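Local coordinates for gene activator AphA (Vibrio cholerae, PDB 1YG2), which probably acts as a winged helix transcription factor of the PadR-like family that switches on virulence gene expression in the cholera bacterium, at residues V126-Y129 with Q130-A134; R156-L159 with V160-W164; K145-R148 with L149-L152; W167-E170 with V171-E174. All blocks are in the same frame, centred on the assembly; numbering follows the deposited sequence.

Contact 1 (V126-Y129 with Q130-A134); sequences VAHY and QEIEA
With CG set anti to the backbone N (chi1 169°), the imidazole of His128 swings up against Ile132, whose CG1 takes the other common helical position, anti to its own carbonyl carbon (chi1 -68°). The two side chains, one turn apart on helix 108-136, therefore converge. The methyl CD1 of Ile132 sits over one face of the His128 ring in a CH-pi contact, 3.4 Å from its centroid and displaced toward the rim on the CE1-NE2 side. The same methyl lies near the plane of the Tyr129 ring, at its edge, with Ile132 CD1 4.2 Å from Tyr129 CD2; these two side chains run alongside each other.

On another side of the helix, two residues earlier in each turn, the extended Gln130 chain slants past Val126. Gln130 CG rests 3.2 Å from Val126 O, and Gln130 CD meets Val126 CG1 at 3.8 Å. Beneath these contacts runs the regular i to i+4 bonding of an alpha helix, for example Ile132 N to His128 O at 3.0 Å.

Apolar, amide and charged groups together join helix 145-177: Val126 packs on Leu158, Tyr129 on Asn157, Gln130 on Gln162, and Glu133 forms a salt bridge with Arg155. The exposed imidazole of His128, by contrast, gains a dispersive contact on its pi face, which leaves the in-plane positions of its nitrogens untouched by the methyl.

Contact 2 (R156-L159 with V160-W164); sequences RNLL and VRQAW
Apolar and amide packing joins Leu158 to Gln162, which lie side by side and point the same way on helix 145-177. Leu158 CG is 4.1 Å from the amide carbon CD of Gln162. Because Gln162 CG stands anti to its carbonyl carbon (chi1 -83°) and the chain is extended beyond it, the side chain folds back along the preceding turn, its CG 3.2 Å from Leu158 O. The amide end also crosses the neighbouring leucine, where Gln162 NE2 approaches Leu159 CD2 to 4.0 Å. On another side of the helix Val160 CG2 comes to 4.3 Å from Arg156 NE, a loose approach of a methyl to the guanidinium.

Hydrogen bonding across the contact is that of the alpha-helical backbone. Gln162 N gives to Leu158 O at 2.8 Å, Val160 N to Arg156 O at 3.1 Å, and Ala163 N to Leu159 O at 3.0 Å. Within 156-159 a weak bond runs from Arg156 NH1 to the adjacent Asn157 OD1, while Asn157 ND2 is held more firmly by the carbonyl of Tyr31.

These turns have neighbours on two sides, as expected of a helix that serves both a helical hairpin and a dimer interface. Leu158 and Gln162 pack on Gln130 of helix 108-136, the preceding helix in the chain, while Leu159, Ala163 and Arg156 face the second subunit, meeting its Gln166, Leu159 and Trp167.

Contact 3 (K145-R148 with L149-L152); sequences KQQR and LERL
Gln146 and Glu150 stand one turn apart in the first turns of the long alpha helix 145-177, and a water joins their tips. Followed outward, Glu150 CB lies 3.6 Å from Gln147 O. Glu150 CG, anti to the residue's own carbonyl carbon (chi1 -57°), comes to 3.0 Å from Gln146 O, the same oxygen that receives the backbone N-H of Glu150. Glu150 CD, the carboxylate carbon, is still 3.6 Å from Gln146 O. At the tip the two oxygens part: OE1 passes near Gln147 CA and is hydrogen-bonded to the hydroxyl of Tyr137, whereas OE2 accepts from the water, which in turn accepts from Gln146 NE2. Both carboxylate oxygens thus have a donor.

The other amide atom of Gln146, OE1, meets Leu149 CD1 at 4.2 Å, the two side chains crossing at about a right angle. Leu149 and Leu152 pack on Leu100 and Glu174 of the second subunit, so this end of the helix is part of the dimer interface. A second water spans Arg148 and Arg151, donating to Arg148 O at 2.7 Å and accepting from Arg151 NH1 at 2.8 Å, at the edge of the guanidinium and in its plane.

Contact 4 (W167-E170 with V171-E174); sequences WADE and VLAE
Val171 crosses the indole of Trp167 at a slant and lays one methyl over a face of it. Val171 CG2 stands 3.7 Å from the centroid of the Trp167 six-membered ring in a CH-pi contact, offset toward the rim; its closest ring atoms include Trp167 CE2, at 3.5 Å. Valine offers this branch because CG2 is anti to the carbonyl carbon, while the tryptophan, with CG anti to the backbone N (chi1 178°), turns its ring beneath it.

Asp169 and Leu172 also meet at a slant, Asp169 OD1 lying 4.0 Å from Leu172 CD1. Leu172 CG is pressed against the previous turn, 3.0 Å from Ala168 O, the oxygen that also takes the backbone N-H of Leu172. A single water donates both to Glu174 OE2, at 2.9 Å, and to Glu170 O, at 2.7 Å.

The polar ends of this turn find partners outside 167-174. Trp167 NE1 donates to Leu152 O of the second subunit, Glu170 forms a salt bridge with Arg155 of that subunit, and Asp169 forms one with Arg123 of helix 108-136. The indole therefore serves two purposes: its face packs on Val171 of its own helix, and its N-H bonds to the second subunit. The two arginines, one in the same chain and one across the dimer, probably offset the negative charges of Asp169 and Glu170.

In the fold
Each contact joins consecutive turns of one helix, so none closes a loop and none nests with or crosses another. From the N terminus, contact 1 comes first, near the end of helix 108-136. The chain then turns back into helix 145-177, which carries contact 3 at its start, contact 2 in its middle and contact 4 toward its end, the centres of contacts 3 and 4 lying about 33 Å apart. Contact 1 packs directly on contact 2, tying the helical hairpin together. Contacts 2, 3 and 4 all touch the second subunit, and the end of one helix 145-177 meets the start of the other.

Contact 1 (V126-Y129 with Q130-A134)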
loop_
_atom_site.group_PDB
_atom_site.type_symbol
_atom_site.label_atom_id
_atom_site.label_comp_id
_atom_site.label_asym_id
_atom_site.label_seq_id
_atom_site.Cartn_x
_atom_site.Cartn_y
_atom_site.Cartn_z
ATOM N N VAL A 126 -14.316 -0.762 -7.366
ATOM C CA VAL A 126 -14.003 -1.897 -8.229
ATOM C C VAL A 126 -14.969 -1.926 -9.405
ATOM O O VAL A 126 -14.570 -2.163 -10.544
ATOM C CB VAL A 126 -14.085 -3.234 -7.450
ATOM C CG1 VAL A 126 -14.094 -4.413 -8.412
ATOM C CG2 VAL A 126 -12.893 -3.347 -6.510
ATOM N N ALA A 127 -16.241 -1.667 -9.118
ATOM C CA ALA A 127 -17.275 -1.648 -10.147
ATOM C C ALA A 127 -16.934 -0.599 -11.189
ATOM O O ALA A 127 -17.046 -0.838 -12.392
ATOM C CB ALA A 127 -18.632 -1.342 -9.516
ATOM N N HIS A 128 -16.517 0.567 -10.709
ATOM C CA HIS A 128 -16.136 1.689 -11.558
ATOM C C HIS A 128 -15.028 1.280 -12.528
ATOM O O HIS A 128 -15.123 1.489 -13.742
ATOM C CB HIS A 128 -15.654 2.842 -10.672
ATOM C CG HIS A 128 -14.993 3.958 -11.422
ATOM N ND1 HIS A 128 -15.670 4.759 -12.317
ATOM C CD2 HIS A 128 -13.719 4.418 -11.395
ATOM C CE1 HIS A 128 -14.842 5.665 -12.808
ATOM N NE2 HIS A 128 -13.651 5.480 -12.264
ATOM N N TYR A 129 -13.975 0.690 -11.977
ATOM C CA TYR A 129 -12.840 0.261 -12.775
ATOM C C TYR A 129 -13.221 -0.829 -13.770
ATOM O O TYR A 129 -12.740 -0.838 -14.893
ATOM C CB TYR A 129 -11.715 -0.191 -11.838
ATOM C CG TYR A 129 -11.039 0.976 -11.144
ATOM C CD1 TYR A 129 -10.448 0.832 -9.884
ATOM C CD2 TYR A 129 -10.975 2.226 -11.761
ATOM C CE1 TYR A 129 -9.812 1.914 -9.256
ATOM C CE2 TYR A 129 -10.343 3.306 -11.150
ATOM C CZ TYR A 129 -9.767 3.145 -9.900
ATOM O OH TYR A 129 -9.146 4.227 -9.312
ATOM N N GLN A 130 -14.095 -1.743 -13.369
ATOM C CA GLN A 130 -14.510 -2.802 -14.281
ATOM C C GLN A 130 -15.294 -2.218 -15.446
ATOM O O GLN A 130 -15.148 -2.659 -16.586
ATOM C CB GLN A 130 -15.341 -3.847 -13.543
ATOM C CG GLN A 130 -14.529 -4.618 -12.528
ATOM C CD GLN A 130 -15.357 -5.605 -11.747
ATOM O OE1 GLN A 130 -16.428 -5.269 -11.241
ATOM N NE2 GLN A 130 -14.860 -6.831 -11.630
ATOM N N GLU A 131 -16.113 -1.214 -15.156
ATOM C CA GLU A 131 -16.901 -0.548 -16.188
ATOM C C GLU A 131 -15.961 0.084 -17.192
ATOM O O GLU A 131 -16.159 -0.020 -18.406
ATOM C CB GLU A 131 -17.779 0.547 -15.582
ATOM C CG GLU A 131 -19.009 0.025 -14.857
ATOM C CD GLU A 131 -19.931 1.139 -14.366
ATOM O OE1 GLU A 131 -20.229 2.064 -15.161
ATOM O OE2 GLU A 131 -20.365 1.078 -13.190
ATOM N N ILE A 132 -14.934 0.748 -16.678
ATOM C CA ILE A 132 -13.965 1.405 -17.537
ATOM C C ILE A 132 -13.201 0.408 -18.385
ATOM O O ILE A 132 -13.015 0.636 -19.571
ATOM C CB ILE A 132 -12.972 2.231 -16.708
ATOM C CG1 ILE A 132 -13.710 3.409 -16.071
ATOM C CG2 ILE A 132 -11.819 2.707 -17.592
ATOM C CD1 ILE A 132 -12.944 4.080 -14.959
ATOM N N GLU A 133 -12.774 -0.702 -17.787
ATOM C CA GLU A 133 -12.021 -1.709 -18.531
ATOM C C GLU A 133 -12.826 -2.296 -19.695
ATOM O O GLU A 133 -12.329 -2.390 -20.815
ATOM C CB GLU A 133 -11.562 -2.840 -17.601
ATOM C CG GLU A 133 -10.817 -3.961 -18.327
ATOM C CD GLU A 133 -10.327 -5.066 -17.396
ATOM O OE1 GLU A 133 -11.001 -5.344 -16.383
ATOM O OE2 GLU A 133 -9.276 -5.676 -17.685
ATOM N N ALA A 134 -14.070 -2.683 -19.432
ATOM C CA ALA A 134 -14.913 -3.257 -20.478
ATOM C C ALA A 134 -15.140 -2.265 -21.617
ATOM O O ALA A 134 -15.143 -2.634 -22.793
ATOM C CB ALA A 134 -16.251 -3.690 -19.888
#

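Contact 2 (R156-L159 with V160-W164)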
loop_
_atom_site.group_PDB
_atom_site.type_symbol
_atom_site.label_atom_id
_atom_site.label_comp_id
_atom_site.label_asym_id
_atom_site.label_seq_id
_atom_site.Cartn_x
_atom_site.Cartn_y
_atom_site.Cartn_z
ATOM N N ARG A 156 -4.192 -2.918 -11.904
ATOM C CA ARG A 156 -3.565 -3.041 -10.587
ATOM C C ARG A 156 -4.526 -2.695 -9.452
ATOM O O ARG A 156 -4.612 -3.424 -8.465
ATOM C CB ARG A 156 -2.322 -2.154 -10.486
ATOM C CG ARG A 156 -1.407 -2.561 -9.341
ATOM C CD ARG A 156 -0.650 -1.388 -8.751
ATOM N NE ARG A 156 -1.007 -1.218 -7.347
ATOM C CZ ARG A 156 -1.845 -0.293 -6.892
ATOM N NH1 ARG A 156 -2.409 0.565 -7.731
ATOM N NH2 ARG A 156 -2.148 -0.250 -5.601
ATOM N N ASN A 157 -5.243 -1.580 -9.584
ATOM C CA ASN A 157 -6.188 -1.164 -8.545
ATOM C C ASN A 157 -7.197 -2.261 -8.373
ATOM O O ASN A 157 -7.555 -2.643 -7.265
ATOM C CB ASN A 157 -6.979 0.076 -8.956
ATOM C CG ASN A 157 -6.107 1.241 -9.284
ATOM O OD1 ASN A 157 -5.479 1.830 -8.402
ATOM N ND2 ASN A 157 -6.056 1.593 -10.565
ATOM N N LEU A 158 -7.662 -2.751 -9.507
ATOM C CA LEU A 158 -8.671 -3.784 -9.535
ATOM C C LEU A 158 -8.290 -5.023 -8.739
ATOM O O LEU A 158 -8.964 -5.384 -7.768
ATOM C CB LEU A 158 -8.962 -4.161 -10.985
ATOM C CG LEU A 158 -10.260 -4.924 -11.222
ATOM C CD1 LEU A 158 -11.432 -4.058 -10.782
ATOM C CD2 LEU A 158 -10.381 -5.279 -12.702
ATOM N N LEU A 159 -7.201 -5.665 -9.141
ATOM C CA LEU A 159 -6.744 -6.885 -8.490
ATOM C C LEU A 159 -6.450 -6.705 -7.011
ATOM O O LEU A 159 -6.874 -7.515 -6.181
ATOM C CB LEU A 159 -5.511 -7.420 -9.220
ATOM C CG LEU A 159 -5.809 -7.855 -10.661
ATOM C CD1 LEU A 159 -4.528 -8.226 -11.400
ATOM C CD2 LEU A 159 -6.763 -9.045 -10.622
ATOM N N VAL A 160 -5.733 -5.643 -6.675
ATOM C CA VAL A 160 -5.393 -5.385 -5.287
ATOM C C VAL A 160 -6.636 -5.065 -4.471
ATOM O O VAL A 160 -6.891 -5.690 -3.437
ATOM C CB VAL A 160 -4.396 -4.220 -5.170
ATOM C CG1 VAL A 160 -4.180 -3.867 -3.713
ATOM C CG2 VAL A 160 -3.078 -4.610 -5.806
ATOM N N ARG A 161 -7.410 -4.099 -4.947
ATOM C CA ARG A 161 -8.630 -3.692 -4.265
ATOM C C ARG A 161 -9.542 -4.896 -4.047
ATOM O O ARG A 161 -10.143 -5.045 -2.985
ATOM C CB ARG A 161 -9.360 -2.637 -5.090
ATOM C CG ARG A 161 -10.272 -1.767 -4.276
ATOM C CD ARG A 161 -9.454 -0.900 -3.347
ATOM N NE ARG A 161 -10.285 0.098 -2.687
ATOM C CZ ARG A 161 -9.805 1.167 -2.069
ATOM N NH1 ARG A 161 -8.496 1.376 -2.027
ATOM N NH2 ARG A 161 -10.634 2.029 -1.496
ATOM N N GLN A 162 -9.641 -5.754 -5.058
ATOM C CA GLN A 162 -10.471 -6.951 -4.957
ATOM C C GLN A 162 -9.917 -7.869 -3.881
ATOM O O GLN A 162 -10.669 -8.485 -3.122
ATOM C CB GLN A 162 -10.507 -7.695 -6.291
ATOM C CG GLN A 162 -11.534 -7.153 -7.279
ATOM C CD GLN A 162 -11.506 -7.879 -8.620
ATOM O OE1 GLN A 162 -12.513 -7.940 -9.327
ATOM N NE2 GLN A 162 -10.347 -8.417 -8.984
ATOM N N ALA A 163 -8.596 -7.962 -3.815
ATOM C CA ALA A 163 -7.969 -8.805 -2.815
ATOM C C ALA A 163 -8.266 -8.238 -1.430
ATOM O O ALA A 163 -8.535 -8.978 -0.494
ATOM C CB ALA A 163 -6.461 -8.877 -3.053
ATOM N N TRP A 164 -8.229 -6.917 -1.304
ATOM C CA TRP A 164 -8.492 -6.299 -0.011
ATOM C C TRP A 164 -9.944 -6.517 0.441
ATOM O O TRP A 164 -10.215 -6.717 1.631
ATOM C CB TRP A 164 -8.180 -4.807 -0.064
ATOM C CG TRP A 164 -8.286 -4.166 1.272
ATOM C CD1 TRP A 164 -7.301 -4.052 2.216
ATOM C CD2 TRP A 164 -9.464 -3.587 1.845
ATOM N NE1 TRP A 164 -7.797 -3.435 3.342
ATOM C CE2 TRP A 164 -9.118 -3.139 3.142
ATOM C CE3 TRP A 164 -10.777 -3.405 1.388
ATOM C CZ2 TRP A 164 -10.042 -2.518 3.989
ATOM C CZ3 TRP A 164 -11.696 -2.784 2.234
ATOM C CH2 TRP A 164 -11.321 -2.348 3.521
#

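Contact 3 (K145-R148 with L149-L152)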
loop_
_atom_site.group_PDB
_atom_site.type_symbol
_atom_site.label_atom_id
_atom_site.label_comp_id
_atom_site.label_asym_id
_atom_site.label_seq_id
_atom_site.Cartn_x
_atom_site.Cartn_y
_atom_site.Cartn_z
ATOM N N LYS A 145 0.005 0.482 -27.841
ATOM C CA LYS A 145 0.953 0.254 -26.757
ATOM C C LYS A 145 0.589 1.092 -25.538
ATOM O O LYS A 145 0.479 0.579 -24.428
ATOM C CB LYS A 145 2.374 0.596 -27.209
ATOM C CG LYS A 145 2.919 -0.339 -28.275
ATOM C CD LYS A 145 4.371 -0.021 -28.625
ATOM C CE LYS A 145 4.948 -1.038 -29.611
ATOM N NZ LYS A 145 6.409 -0.820 -29.881
ATOM N N GLN A 146 0.399 2.384 -25.766
ATOM C CA GLN A 146 0.042 3.319 -24.710
ATOM C C GLN A 146 -1.221 2.866 -23.965
ATOM O O GLN A 146 -1.326 3.037 -22.750
ATOM C CB GLN A 146 -0.170 4.707 -25.321
ATOM C CG GLN A 146 -0.307 5.837 -24.326
ATOM C CD GLN A 146 0.878 5.930 -23.385
ATOM O OE1 GLN A 146 1.957 5.410 -23.673
ATOM N NE2 GLN A 146 0.687 6.603 -22.260
ATOM N N GLN A 147 -2.169 2.278 -24.690
ATOM C CA GLN A 147 -3.417 1.808 -24.088
ATOM C C GLN A 147 -3.218 0.542 -23.275
ATOM O O GLN A 147 -3.861 0.354 -22.242
ATOM C CB GLN A 147 -4.471 1.546 -25.167
ATOM C CG GLN A 147 -4.889 2.774 -25.954
ATOM C CD GLN A 147 -5.875 2.436 -27.059
ATOM O OE1 GLN A 147 -5.543 1.723 -28.007
ATOM N NE2 GLN A 147 -7.097 2.941 -26.934
ATOM N N ARG A 148 -2.338 -0.336 -23.742
ATOM C CA ARG A 148 -2.086 -1.567 -23.005
ATOM C C ARG A 148 -1.458 -1.226 -21.661
ATOM O O ARG A 148 -1.732 -1.877 -20.659
ATOM C CB ARG A 148 -1.164 -2.503 -23.784
ATOM C CG ARG A 148 -1.793 -3.114 -25.019
ATOM C CD ARG A 148 -1.075 -4.405 -25.396
ATOM N NE ARG A 148 -0.720 -4.450 -26.811
ATOM C CZ ARG A 148 0.317 -3.809 -27.346
ATOM N NH1 ARG A 148 1.115 -3.069 -26.584
ATOM N NH2 ARG A 148 0.556 -3.904 -28.647
ATOM N N LEU A 149 -0.610 -0.204 -21.654
ATOM C CA LEU A 149 0.039 0.241 -20.430
ATOM C C LEU A 149 -1.012 0.815 -19.466
ATOM O O LEU A 149 -1.039 0.451 -18.286
ATOM C CB LEU A 149 1.094 1.304 -20.750
ATOM C CG LEU A 149 2.318 0.838 -21.549
ATOM C CD1 LEU A 149 3.297 1.998 -21.697
ATOM C CD2 LEU A 149 2.987 -0.335 -20.841
ATOM N N GLU A 150 -1.869 1.704 -19.972
ATOM C CA GLU A 150 -2.925 2.303 -19.154
ATOM C C GLU A 150 -3.775 1.184 -18.569
ATOM O O GLU A 150 -4.100 1.178 -17.378
ATOM C CB GLU A 150 -3.825 3.204 -20.003
ATOM C CG GLU A 150 -3.108 4.325 -20.732
ATOM C CD GLU A 150 -4.058 5.155 -21.580
ATOM O OE1 GLU A 150 -5.097 4.614 -22.027
ATOM O OE2 GLU A 150 -3.763 6.344 -21.815
ATOM N N ARG A 151 -4.124 0.238 -19.434
ATOM C CA ARG A 151 -4.930 -0.902 -19.045
ATOM C C ARG A 151 -4.293 -1.612 -17.859
ATOM O O ARG A 151 -4.964 -1.950 -16.889
ATOM C CB ARG A 151 -5.070 -1.881 -20.221
ATOM C CG ARG A 151 -5.818 -3.162 -19.855
ATOM C CD ARG A 151 -5.976 -4.122 -21.031
ATOM N NE ARG A 151 -6.479 -5.422 -20.579
ATOM C CZ ARG A 151 -5.708 -6.412 -20.149
ATOM N NH1 ARG A 151 -4.388 -6.262 -20.122
ATOM N NH2 ARG A 151 -6.257 -7.540 -19.712
ATOM N N LEU A 152 -2.987 -1.831 -17.928
ATOM C CA LEU A 152 -2.305 -2.508 -16.833
ATOM C C LEU A 152 -2.353 -1.707 -15.524
ATOM O O LEU A 152 -2.545 -2.284 -14.456
ATOM C CB LEU A 152 -0.859 -2.817 -17.238
ATOM C CG LEU A 152 -0.719 -3.909 -18.308
ATOM C CD1 LEU A 152 0.707 -3.938 -18.840
ATOM C CD2 LEU A 152 -1.105 -5.266 -17.718
HETATM O O HOH W 1 -1.555 7.320 -20.938
HETATM O O HOH W 2 -2.696 -4.325 -21.336
#

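Contact 4 (W167-E170 with V171-E174)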
loop_
_atom_site.group_PDB
_atom_site.type_symbol
_atom_site.label_atom_id
_atom_site.label_comp_id
_atom_site.label_asym_id
_atom_site.label_seq_id
_atom_site.Cartn_x
_atom_site.Cartn_y
_atom_site.Cartn_z
ATOM N N TRP A 167 -10.323 -9.912 1.774
ATOM C CA TRP A 167 -9.787 -9.954 3.131
ATOM C C TRP A 167 -10.745 -9.319 4.140
ATOM O O TRP A 167 -11.020 -9.881 5.197
ATOM C CB TRP A 167 -8.449 -9.214 3.201
ATOM C CG TRP A 167 -7.897 -9.196 4.580
ATOM C CD1 TRP A 167 -7.440 -10.269 5.288
ATOM C CD2 TRP A 167 -7.807 -8.069 5.454
ATOM N NE1 TRP A 167 -7.075 -9.880 6.554
ATOM C CE2 TRP A 167 -7.294 -8.532 6.685
ATOM C CE3 TRP A 167 -8.122 -6.707 5.324
ATOM C CZ2 TRP A 167 -7.075 -7.689 7.778
ATOM C CZ3 TRP A 167 -7.907 -5.863 6.408
ATOM C CH2 TRP A 167 -7.391 -6.363 7.625
ATOM N N ALA A 168 -11.230 -8.130 3.806
ATOM C CA ALA A 168 -12.146 -7.397 4.669
ATOM C C ALA A 168 -13.358 -8.250 5.021
ATOM O O ALA A 168 -13.796 -8.270 6.175
ATOM C CB ALA A 168 -12.575 -6.121 3.981
ATOM N N ASP A 169 -13.903 -8.960 4.036
ATOM C CA ASP A 169 -15.052 -9.821 4.302
ATOM C C ASP A 169 -14.660 -10.912 5.286
ATOM O O ASP A 169 -15.429 -11.251 6.182
ATOM C CB ASP A 169 -15.575 -10.477 3.023
ATOM C CG ASP A 169 -16.294 -9.504 2.114
ATOM O OD1 ASP A 169 -16.799 -8.472 2.613
ATOM O OD2 ASP A 169 -16.364 -9.786 0.896
ATOM N N GLU A 170 -13.465 -11.478 5.122
ATOM C CA GLU A 170 -13.025 -12.524 6.040
ATOM C C GLU A 170 -12.962 -11.992 7.464
ATOM O O GLU A 170 -13.334 -12.683 8.409
ATOM C CB GLU A 170 -11.655 -13.068 5.639
ATOM C CG GLU A 170 -11.708 -14.026 4.480
ATOM C CD GLU A 170 -10.404 -14.761 4.282
ATOM O OE1 GLU A 170 -9.795 -15.200 5.282
ATOM O OE2 GLU A 170 -9.990 -14.916 3.120
ATOM N N VAL A 171 -12.487 -10.762 7.615
ATOM C CA VAL A 171 -12.401 -10.158 8.935
ATOM C C VAL A 171 -13.805 -9.925 9.469
ATOM O O VAL A 171 -14.114 -10.281 10.604
ATOM C CB VAL A 171 -11.670 -8.808 8.892
ATOM C CG1 VAL A 171 -11.745 -8.137 10.259
ATOM C CG2 VAL A 171 -10.219 -9.014 8.471
ATOM N N LEU A 172 -14.652 -9.324 8.638
ATOM C CA LEU A 172 -16.031 -9.032 9.016
ATOM C C LEU A 172 -16.735 -10.267 9.545
ATOM O O LEU A 172 -17.571 -10.171 10.442
ATOM C CB LEU A 172 -16.792 -8.456 7.822
ATOM C CG LEU A 172 -16.261 -7.085 7.402
ATOM C CD1 LEU A 172 -16.978 -6.593 6.167
ATOM C CD2 LEU A 172 -16.445 -6.106 8.546
ATOM N N ALA A 173 -16.383 -11.427 9.000
ATOM C CA ALA A 173 -16.982 -12.680 9.435
ATOM C C ALA A 173 -16.487 -13.057 10.824
ATOM O O ALA A 173 -17.284 -13.350 11.712
ATOM C CB ALA A 173 -16.654 -13.788 8.450
ATOM N N GLU A 174 -15.171 -13.053 11.008
ATOM C CA GLU A 174 -14.580 -13.401 12.293
ATOM C C GLU A 174 -15.093 -12.513 13.414
ATOM O O GLU A 174 -15.283 -12.966 14.543
ATOM C CB GLU A 174 -13.057 -13.284 12.231
ATOM C CG GLU A 174 -12.380 -14.271 11.299
ATOM C CD GLU A 174 -12.620 -15.713 11.693
ATOM O OE1 GLU A 174 -12.458 -16.050 12.884
ATOM O OE2 GLU A 174 -12.971 -16.512 10.801
HETATM O O HOH W 3 -13.187 -15.326 8.155
#